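PDB 4AUR: LEOA from Escherichia coli, which is a bacterial dynamin-like protein of enterotoxigenic Escherichia coli that probably binds and hydrolyses GTP. Local coordinates for residues L59-F62 with S63-K66; V159-L163 with R164-K168; L269-T273 with G274-V278. All coordinates share one frame; numbering follows the deposited sequence.

Interaction 1: residues L59-F62 with S63-K66; sequences LGAF and SDGK
The K66 side chain runs back beneath the F62 ring, and the two cross at a slant. Its ammonium end lies over one ring face: NZ is 3.7 Å from F62 CZ and 23° off the ring normal, displaced toward the rim, which makes a cation-pi contact. With K66 NZ 4.0 Å from the centroid of the F62 ring, the amine sits beneath the ring rather than meeting its edge. K66 CG stands anti to the backbone N (chi1 176°), and a bend at chi3 (-71°) turns the amine in beneath the phenyl.

The connecting loop is wound tightly. D64 N donates to A61 O at 3.2 Å, and G65 N donates to F62 O at 2.8 Å. A61 CB lies 3.8 Å from S63 OG. G65, with positive phi, is the N-cap of helix 66-74, which K66 begins. G60, G65, K66 and the following threonine fit a Walker A P-loop, consistent with a GTPase. K66 NZ also forms a salt bridge with D108 OD1, on the neighbouring strand 104-108. Ring face and carboxylate together probably help to hold the amine near the loop, where such a lysine would be expected to meet nucleotide phosphates.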
ATOM      1  N   LEU A  59     -39.516  29.145  -8.281  1.00 31.26           N
ATOM      2  CA  LEU A  59     -39.200  30.546  -7.975  1.00 32.57           C
ATOM      3  C   LEU A  59     -39.374  31.458  -9.184  1.00 33.60           C
ATOM      4  O   LEU A  59     -39.089  31.059 -10.316  1.00 33.77           O
ATOM      5  CB  LEU A  59     -37.753  30.657  -7.491  1.00 30.41           C
ATOM      6  CG  LEU A  59     -37.453  29.828  -6.263  1.00 28.72           C
ATOM      7  CD1 LEU A  59     -36.033  30.118  -5.841  1.00 29.31           C
ATOM      8  CD2 LEU A  59     -38.435  30.182  -5.168  1.00 28.29           C
ATOM      9  N   GLY A  60     -39.830  32.680  -8.924  1.00 34.23           N
ATOM     10  CA  GLY A  60     -40.033  33.665  -9.969  1.00 36.66           C
ATOM     11  C   GLY A  60     -41.331  34.437  -9.810  1.00 38.33           C
ATOM     12  O   GLY A  60     -42.209  34.072  -9.034  1.00 38.79           O
ATOM     13  N   ALA A  61     -41.443  35.528 -10.551  1.00 39.04           N
ATOM     14  CA  ALA A  61     -42.651  36.314 -10.545  1.00 39.88           C
ATOM     15  C   ALA A  61     -43.675  35.559 -11.344  1.00 41.02           C
ATOM     16  O   ALA A  61     -43.318  34.899 -12.311  1.00 41.90           O
ATOM     17  CB  ALA A  61     -42.395  37.670 -11.152  1.00 39.86           C
ATOM     18  N   PHE A  62     -44.939  35.643 -10.933  1.00 45.07           N
ATOM     19  CA  PHE A  62     -46.008  34.889 -11.587  1.00 48.74           C
ATOM     20  C   PHE A  62     -46.278  35.412 -12.982  1.00 47.59           C
ATOM     21  O   PHE A  62     -46.582  34.641 -13.888  1.00 46.19           O
ATOM     22  CB  PHE A  62     -47.280  34.912 -10.743  1.00 53.59           C
ATOM     23  CG  PHE A  62     -47.185  34.056  -9.511  1.00 56.81           C
ATOM     24  CD1 PHE A  62     -47.427  32.690  -9.580  1.00 57.10           C
ATOM     25  CD2 PHE A  62     -46.824  34.610  -8.290  1.00 57.00           C
ATOM     26  CE1 PHE A  62     -47.321  31.897  -8.450  1.00 58.31           C
ATOM     27  CE2 PHE A  62     -46.714  33.817  -7.158  1.00 57.09           C
ATOM     28  CZ  PHE A  62     -46.958  32.459  -7.240  1.00 57.28           C
ATOM     29  N   SER A  63     -46.125  36.724 -13.139  1.00 49.91           N
ATOM     30  CA  SER A  63     -46.254  37.402 -14.427  1.00 51.20           C
ATOM     31  C   SER A  63     -45.235  36.920 -15.454  1.00 50.26           C
ATOM     32  O   SER A  63     -45.469  37.066 -16.650  1.00 54.84           O
ATOM     33  CB  SER A  63     -46.110  38.914 -14.248  1.00 53.19           C
ATOM     34  OG  SER A  63     -44.943  39.226 -13.506  1.00 52.94           O
ATOM     35  N   ASP A  64     -44.119  36.349 -15.001  1.00 46.42           N
ATOM     36  CA  ASP A  64     -43.181  35.703 -15.904  1.00 44.08           C
ATOM     37  C   ASP A  64     -43.608  34.262 -16.240  1.00 41.69           C
ATOM     38  O   ASP A  64     -42.865  33.507 -16.863  1.00 42.02           O
ATOM     39  CB  ASP A  64     -41.754  35.773 -15.348  1.00 44.97           C
ATOM     40  CG  ASP A  64     -41.215  37.211 -15.280  1.00 47.75           C
ATOM     41  OD1 ASP A  64     -41.972  38.149 -15.605  1.00 47.94           O
ATOM     42  OD2 ASP A  64     -40.032  37.413 -14.903  1.00 49.66           O
ATOM     43  N   GLY A  65     -44.808  33.869 -15.855  1.00 40.82           N
ATOM     44  CA  GLY A  65     -45.384  32.638 -16.401  1.00 44.95           C
ATOM     45  C   GLY A  65     -44.789  31.369 -15.832  1.00 44.64           C
ATOM     46  O   GLY A  65     -44.649  30.362 -16.513  1.00 43.80           O
ATOM     47  N   LYS A  66     -44.462  31.453 -14.556  1.00 46.42           N
ATOM     48  CA  LYS A  66     -43.934  30.365 -13.757  1.00 47.22           C
ATOM     49  C   LYS A  66     -44.882  29.175 -13.733  1.00 49.89           C
ATOM     50  O   LYS A  66     -44.458  28.024 -13.807  1.00 53.43           O
ATOM     51  CB  LYS A  66     -43.781  30.919 -12.336  1.00 48.87           C
ATOM     52  CG  LYS A  66     -43.335  29.959 -11.274  1.00 45.84           C
ATOM     53  CD  LYS A  66     -43.880  30.374  -9.913  1.00 48.03           C
ATOM     54  CE  LYS A  66     -43.226  31.629  -9.371  1.00 47.31           C
ATOM     55  NZ  LYS A  66     -43.369  31.773  -7.888  1.00 46.49           N
TER

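Interaction 2: residues V159-L163 with R164-K168; sequences VKWVL and RDLNK
K160 O receives two backbone N-H groups, from R164 N at 2.7 Å and D165 N at 3.0 Å, as the end of helix 156-165 widens into a pi-type turn. The wider spacing persists in L166 N to W161 O, and the chain then leaves the helix through N167, whose phi is positive, bringing K168 N to V162 O at 3.0 Å.

On this frame the W161 indole meets two neighbours in different ways. L166 runs alongside it, pointing the same way, and its CD1 lies over one face of the six-membered ring, 4.0 Å from W161 CE2 and toward the rim, a CH-pi contact. D165 comes to the edge instead: OD2 is in the ring plane, 3.6 Å from W161 CD1, with the carboxylate turned 76° against the indole. W161 CG is anti to the backbone N (chi1 -179°), which lays the indole alongside L166.

The helix is the crossover of a beta-alpha-beta unit linking strand 140-146 to strand 172-177 in the GTPase-like sheet. Helix 129-136 lies against the same side chains, W161 and L166 both touching I135, while R132 forms a salt bridge with D165 OD2, the oxygen at the indole edge. Farther round the helix, K160 CG packs 3.9 Å from R164 CB, the two side chains slanting across each other, and R164 NH2 continues to a salt bridge with E216. K168 NZ turns away from the helix end to the carbonyl oxygens of S136 and A138.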
ATOM      1  N   VAL A 159     -31.774  36.213  -5.901  1.00 31.71           N
ATOM      2  CA  VAL A 159     -30.744  35.476  -6.613  1.00 31.73           C
ATOM      3  C   VAL A 159     -29.528  35.223  -5.713  1.00 30.53           C
ATOM      4  O   VAL A 159     -28.963  34.163  -5.737  1.00 29.62           O
ATOM      5  CB  VAL A 159     -30.304  36.244  -7.867  1.00 33.12           C
ATOM      6  CG1 VAL A 159     -29.046  35.636  -8.465  1.00 34.24           C
ATOM      7  CG2 VAL A 159     -31.433  36.271  -8.891  1.00 34.49           C
ATOM      8  N   LYS A 160     -29.140  36.201  -4.913  1.00 31.28           N
ATOM      9  CA  LYS A 160     -28.026  36.041  -3.988  1.00 31.22           C
ATOM     10  C   LYS A 160     -28.365  35.044  -2.898  1.00 30.59           C
ATOM     11  O   LYS A 160     -27.538  34.257  -2.465  1.00 30.64           O
ATOM     12  CB  LYS A 160     -27.689  37.388  -3.355  1.00 32.43           C
ATOM     13  CG  LYS A 160     -26.411  37.378  -2.554  1.00 34.20           C
ATOM     14  CD  LYS A 160     -26.040  38.759  -2.048  1.00 37.32           C
ATOM     15  CE  LYS A 160     -24.596  38.783  -1.554  1.00 41.83           C
ATOM     16  NZ  LYS A 160     -23.939  40.089  -1.849  1.00 45.25           N
ATOM     17  N   TRP A 161     -29.599  35.103  -2.436  1.00 31.84           N
ATOM     18  CA  TRP A 161     -30.080  34.213  -1.385  1.00 30.97           C
ATOM     19  C   TRP A 161     -29.981  32.773  -1.829  1.00 30.76           C
ATOM     20  O   TRP A 161     -29.536  31.934  -1.099  1.00 32.12           O
ATOM     21  CB  TRP A 161     -31.528  34.570  -1.106  1.00 31.53           C
ATOM     22  CG  TRP A 161     -32.180  33.784  -0.057  1.00 31.11           C
ATOM     23  CD1 TRP A 161     -31.752  33.603   1.208  1.00 29.19           C
ATOM     24  CD2 TRP A 161     -33.425  33.085  -0.175  1.00 30.75           C
ATOM     25  NE1 TRP A 161     -32.643  32.831   1.887  1.00 29.09           N
ATOM     26  CE2 TRP A 161     -33.679  32.496   1.058  1.00 29.91           C
ATOM     27  CE3 TRP A 161     -34.345  32.896  -1.221  1.00 31.21           C
ATOM     28  CZ2 TRP A 161     -34.823  31.722   1.296  1.00 32.04           C
ATOM     29  CZ3 TRP A 161     -35.476  32.133  -0.985  1.00 31.35           C
ATOM     30  CH2 TRP A 161     -35.704  31.552   0.266  1.00 31.38           C
ATOM     31  N   VAL A 162     -30.372  32.506  -3.065  1.00 32.41           N
ATOM     32  CA  VAL A 162     -30.373  31.163  -3.605  1.00 30.27           C
ATOM     33  C   VAL A 162     -28.982  30.688  -3.922  1.00 29.39           C
ATOM     34  O   VAL A 162     -28.606  29.566  -3.578  1.00 31.70           O
ATOM     35  CB  VAL A 162     -31.207  31.099  -4.881  1.00 30.41           C
ATOM     36  CG1 VAL A 162     -31.117  29.725  -5.520  1.00 31.83           C
ATOM     37  CG2 VAL A 162     -32.646  31.400  -4.552  1.00 31.40           C
ATOM     38  N   LEU A 163     -28.219  31.529  -4.599  1.00 29.50           N
ATOM     39  CA  LEU A 163     -26.932  31.099  -5.156  1.00 29.03           C
ATOM     40  C   LEU A 163     -25.814  31.265  -4.156  1.00 28.98           C
ATOM     41  O   LEU A 163     -24.936  30.434  -4.075  1.00 30.91           O
ATOM     42  CB  LEU A 163     -26.593  31.878  -6.415  1.00 27.61           C
ATOM     43  CG  LEU A 163     -27.619  31.899  -7.535  1.00 28.40           C
ATOM     44  CD1 LEU A 163     -27.079  32.722  -8.688  1.00 30.41           C
ATOM     45  CD2 LEU A 163     -27.964  30.516  -8.043  1.00 29.78           C
ATOM     46  N   ARG A 164     -25.836  32.337  -3.391  1.00 29.53           N
ATOM     47  CA  ARG A 164     -24.779  32.548  -2.441  1.00 33.14           C
ATOM     48  C   ARG A 164     -25.155  31.982  -1.081  1.00 32.92           C
ATOM     49  O   ARG A 164     -24.534  31.014  -0.631  1.00 32.46           O
ATOM     50  CB  ARG A 164     -24.425  34.024  -2.338  1.00 34.68           C
ATOM     51  CG  ARG A 164     -23.203  34.275  -1.474  1.00 38.40           C
ATOM     52  CD  ARG A 164     -21.979  34.440  -2.345  1.00 43.95           C
ATOM     53  NE  ARG A 164     -21.585  33.162  -2.913  1.00 47.62           N
ATOM     54  CZ  ARG A 164     -20.868  33.007  -4.023  1.00 52.37           C
ATOM     55  NH1 ARG A 164     -20.457  34.055  -4.737  1.00 53.15           N
ATOM     56  NH2 ARG A 164     -20.563  31.781  -4.426  1.00 54.13           N
ATOM     57  N   ASP A 165     -26.162  32.580  -0.433  1.00 32.40           N
ATOM     58  CA  ASP A 165     -26.530  32.217   0.940  1.00 31.76           C
ATOM     59  C   ASP A 165     -26.810  30.708   1.025  1.00 31.12           C
ATOM     60  O   ASP A 165     -26.148  30.011   1.782  1.00 30.89           O
ATOM     61  CB  ASP A 165     -27.746  33.031   1.377  1.00 33.45           C
ATOM     62  CG  ASP A 165     -27.953  33.068   2.895  1.00 34.78           C
ATOM     63  OD1 ASP A 165     -27.306  32.310   3.668  1.00 34.47           O
ATOM     64  OD2 ASP A 165     -28.808  33.889   3.315  1.00 36.22           O
ATOM     65  N   LEU A 166     -27.744  30.212   0.213  1.00 28.67           N
ATOM     66  CA  LEU A 166     -28.170  28.825   0.281  1.00 29.46           C
ATOM     67  C   LEU A 166     -27.329  27.916  -0.567  1.00 30.40           C
ATOM     68  O   LEU A 166     -27.399  26.708  -0.417  1.00 31.84           O
ATOM     69  CB  LEU A 166     -29.615  28.663  -0.170  1.00 30.18           C
ATOM     70  CG  LEU A 166     -30.698  29.395   0.613  1.00 30.42           C
ATOM     71  CD1 LEU A 166     -32.042  28.997   0.044  1.00 29.83           C
ATOM     72  CD2 LEU A 166     -30.623  29.099   2.107  1.00 31.26           C
ATOM     73  N   ASN A 167     -26.570  28.469  -1.498  1.00 31.16           N
ATOM     74  CA  ASN A 167     -25.508  27.704  -2.125  1.00 31.60           C
ATOM     75  C   ASN A 167     -26.052  26.627  -3.063  1.00 30.14           C
ATOM     76  O   ASN A 167     -25.462  25.571  -3.194  1.00 28.90           O
ATOM     77  CB  ASN A 167     -24.630  27.103  -1.000  1.00 33.77           C
ATOM     78  CG  ASN A 167     -23.366  26.448  -1.508  1.00 36.18           C
ATOM     79  OD1 ASN A 167     -22.961  25.403  -0.987  1.00 39.03           O
ATOM     80  ND2 ASN A 167     -22.751  27.027  -2.536  1.00 35.34           N
ATOM     81  N   LYS A 168     -27.164  26.920  -3.742  1.00 30.00           N
ATOM     82  CA  LYS A 168     -27.870  25.925  -4.560  1.00 28.52           C
ATOM     83  C   LYS A 168     -27.752  26.183  -6.043  1.00 30.08           C
ATOM     84  O   LYS A 168     -28.668  25.882  -6.811  1.00 32.31           O
ATOM     85  CB  LYS A 168     -29.341  25.899  -4.198  1.00 28.39           C
ATOM     86  CG  LYS A 168     -29.620  25.632  -2.737  1.00 29.59           C
ATOM     87  CD  LYS A 168     -29.458  24.161  -2.411  1.00 30.20           C
ATOM     88  CE  LYS A 168     -30.644  23.396  -2.960  1.00 32.04           C
ATOM     89  NZ  LYS A 168     -30.410  21.938  -2.937  1.00 34.40           N
TER

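Interaction 3: residues L269-T273 with G274-V278; sequences LLVKT and GMDVV
A Schellman motif ends helix 250-273 just before the long helix 275-343 begins, in the dynamin-like helical region. M275 N reaches back to L270 O at 3.1 Å, and inside that bond G274 N donates to V271 O at 2.8 Å, with positive phi at G274.

The side chains on this turn meet at right angles or at a slant. M275, a selenomethionine, crosses L270 nearly perpendicularly, its CB 4.1 Å from L270 CD2, and also crosses T273, whose OG1 lies 3.6 Å from M275 CG. With chi1 at 44°, T273 OG1 sits between backbone N and carbonyl carbon and turns back to the helix, where it lies 2.8 Å from L269 O and 3.1 Å from L270 O; its single proton could serve either. D276 slants across V271, with OD2 3.8 Å from V271 CG2.

Helices 38-51 and 3-30 lie against M275, through V42, A45 and L18. The two reverse bonds of the Schellman motif thus close helix 250-273, the threonine hydroxyl can add one further bond, to L269 O or L270 O, and M275 turns its apolar chain to the neighbouring helices.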
ATOM      1  N   LEU A 269     -30.056  14.156  -0.313  1.00 25.11           N
ATOM      2  CA  LEU A 269     -30.430  13.137   0.665  1.00 25.27           C
ATOM      3  C   LEU A 269     -29.335  12.915   1.723  1.00 25.88           C
ATOM      4  O   LEU A 269     -29.642  12.857   2.909  1.00 27.34           O
ATOM      5  CB  LEU A 269     -30.812  11.817  -0.030  1.00 26.34           C
ATOM      6  CG  LEU A 269     -32.056  11.784  -0.934  1.00 26.67           C
ATOM      7  CD1 LEU A 269     -32.110  10.562  -1.828  1.00 26.79           C
ATOM      8  CD2 LEU A 269     -33.323  11.827  -0.118  1.00 26.99           C
ATOM      9  N   LEU A 270     -28.065  12.820   1.325  1.00 26.42           N
ATOM     10  CA  LEU A 270     -26.982  12.631   2.308  1.00 27.08           C
ATOM     11  C   LEU A 270     -26.885  13.799   3.290  1.00 26.89           C
ATOM     12  O   LEU A 270     -26.952  13.616   4.491  1.00 29.06           O
ATOM     13  CB  LEU A 270     -25.632  12.386   1.623  1.00 26.69           C
ATOM     14  CG  LEU A 270     -25.628  11.092   0.792  1.00 30.95           C
ATOM     15  CD1 LEU A 270     -24.287  10.822   0.116  1.00 32.40           C
ATOM     16  CD2 LEU A 270     -26.048   9.879   1.626  1.00 32.21           C
ATOM     17  N   VAL A 271     -26.734  15.009   2.797  1.00 25.84           N
ATOM     18  CA  VAL A 271     -26.711  16.131   3.686  1.00 26.65           C
ATOM     19  C   VAL A 271     -27.954  16.142   4.606  1.00 27.85           C
ATOM     20  O   VAL A 271     -27.837  16.168   5.811  1.00 27.72           O
ATOM     21  CB  VAL A 271     -26.631  17.445   2.904  1.00 26.41           C
ATOM     22  CG1 VAL A 271     -26.531  18.605   3.872  1.00 26.93           C
ATOM     23  CG2 VAL A 271     -25.424  17.432   1.987  1.00 26.90           C
ATOM     24  N   LYS A 272     -29.145  16.112   4.043  1.00 29.26           N
ATOM     25  CA  LYS A 272     -30.365  16.131   4.853  1.00 31.15           C
ATOM     26  C   LYS A 272     -30.307  15.199   6.089  1.00 30.42           C
ATOM     27  O   LYS A 272     -30.746  15.582   7.160  1.00 32.73           O
ATOM     28  CB  LYS A 272     -31.576  15.801   3.960  1.00 33.36           C
ATOM     29  CG  LYS A 272     -32.907  15.703   4.681  1.00 36.46           C
ATOM     30  CD  LYS A 272     -34.038  15.284   3.748  1.00 38.60           C
ATOM     31  CE  LYS A 272     -35.396  15.709   4.310  1.00 40.11           C
ATOM     32  NZ  LYS A 272     -36.256  16.456   3.335  1.00 42.80           N
ATOM     33  N   THR A 273     -29.775  13.992   5.935  1.00 29.24           N
ATOM     34  CA  THR A 273     -29.656  13.009   7.029  1.00 27.56           C
ATOM     35  C   THR A 273     -28.336  13.027   7.790  1.00 26.32           C
ATOM     36  O   THR A 273     -28.157  12.239   8.720  1.00 28.34           O
ATOM     37  CB  THR A 273     -29.800  11.570   6.487  1.00 29.18           C
ATOM     38  OG1 THR A 273     -29.028  11.414   5.281  1.00 28.66           O
ATOM     39  CG2 THR A 273     -31.246  11.250   6.200  1.00 28.93           C
ATOM     40  N   GLY A 274     -27.407  13.896   7.398  1.00 25.50           N
ATOM     41  CA  GLY A 274     -26.141  14.047   8.107  1.00 25.14           C
ATOM     42  C   GLY A 274     -25.129  12.948   7.811  1.00 24.76           C
ATOM     43  O   GLY A 274     -24.189  12.762   8.550  1.00 25.80           O
HETATM   44  N   MSE A 275     -25.313  12.251   6.709  1.00 24.91           N
HETATM   45  CA  MSE A 275     -24.504  11.093   6.345  1.00 24.53           C
HETATM   46  C   MSE A 275     -23.386  11.460   5.403  1.00 24.56           C
HETATM   47  O   MSE A 275     -22.441  10.687   5.208  1.00 22.19           O
HETATM   48  CB  MSE A 275     -25.389  10.080   5.645  1.00 24.73           C
HETATM   49  CG  MSE A 275     -26.315   9.372   6.606  1.00 26.42           C
HETATM   50 SE   MSE A 275     -25.331   8.222   7.872  0.78 33.54          SE
HETATM   51  CE  MSE A 275     -25.676   9.279   9.498  1.00 30.52           C
ATOM     52  N   ASP A 276     -23.478  12.641   4.800  1.00 24.87           N
ATOM     53  CA  ASP A 276     -22.355  13.180   4.049  1.00 26.03           C
ATOM     54  C   ASP A 276     -21.086  13.079   4.887  1.00 26.14           C
ATOM     55  O   ASP A 276     -20.069  12.599   4.433  1.00 27.00           O
ATOM     56  CB  ASP A 276     -22.604  14.637   3.639  1.00 26.89           C
ATOM     57  CG  ASP A 276     -23.061  15.520   4.806  1.00 30.91           C
ATOM     58  OD1 ASP A 276     -23.629  14.978   5.796  1.00 34.92           O
ATOM     59  OD2 ASP A 276     -22.876  16.764   4.731  1.00 33.28           O
ATOM     60  N   VAL A 277     -21.177  13.527   6.123  1.00 26.66           N
ATOM     61  CA  VAL A 277     -20.056  13.645   7.014  1.00 27.22           C
ATOM     62  C   VAL A 277     -19.568  12.248   7.432  1.00 29.37           C
ATOM     63  O   VAL A 277     -18.359  11.963   7.394  1.00 31.12           O
ATOM     64  CB  VAL A 277     -20.486  14.498   8.223  1.00 27.44           C
ATOM     65  CG1 VAL A 277     -19.475  14.456   9.343  1.00 28.98           C
ATOM     66  CG2 VAL A 277     -20.701  15.923   7.794  1.00 28.10           C
ATOM     67  N   VAL A 278     -20.508  11.380   7.813  1.00 28.40           N
ATOM     68  CA  VAL A 278     -20.192  10.006   8.214  1.00 28.60           C
ATOM     69  C   VAL A 278     -19.433   9.289   7.097  1.00 28.12           C
ATOM     70  O   VAL A 278     -18.450   8.627   7.328  1.00 28.26           O
ATOM     71  CB  VAL A 278     -21.496   9.226   8.560  1.00 29.27           C
ATOM     72  CG1 VAL A 278     -21.241   7.737   8.741  1.00 27.89           C
ATOM     73  CG2 VAL A 278     -22.154   9.804   9.814  1.00 29.73           C
TER

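The three contacts follow one another along the chain and lie on the same side of its centre. Interactions 1 and 2 share the sheet region of the GTPase-like domain: the putative P-loop begins at the end of strand 54-60, helix 156-165 packs near that strand, and the two contacts touch where L59 CD1 meets V162 CG2 at 3.8 Å, with centres about 18 Å apart. Interaction 3, between helices 250-273 and 275-343, has its centre about 20 Å from that of interaction 2 and 32 Å from that of interaction 1, without touching either. The series thus runs from the probable nucleotide site, through a sheet-flanking helix, to the start of the long helical part.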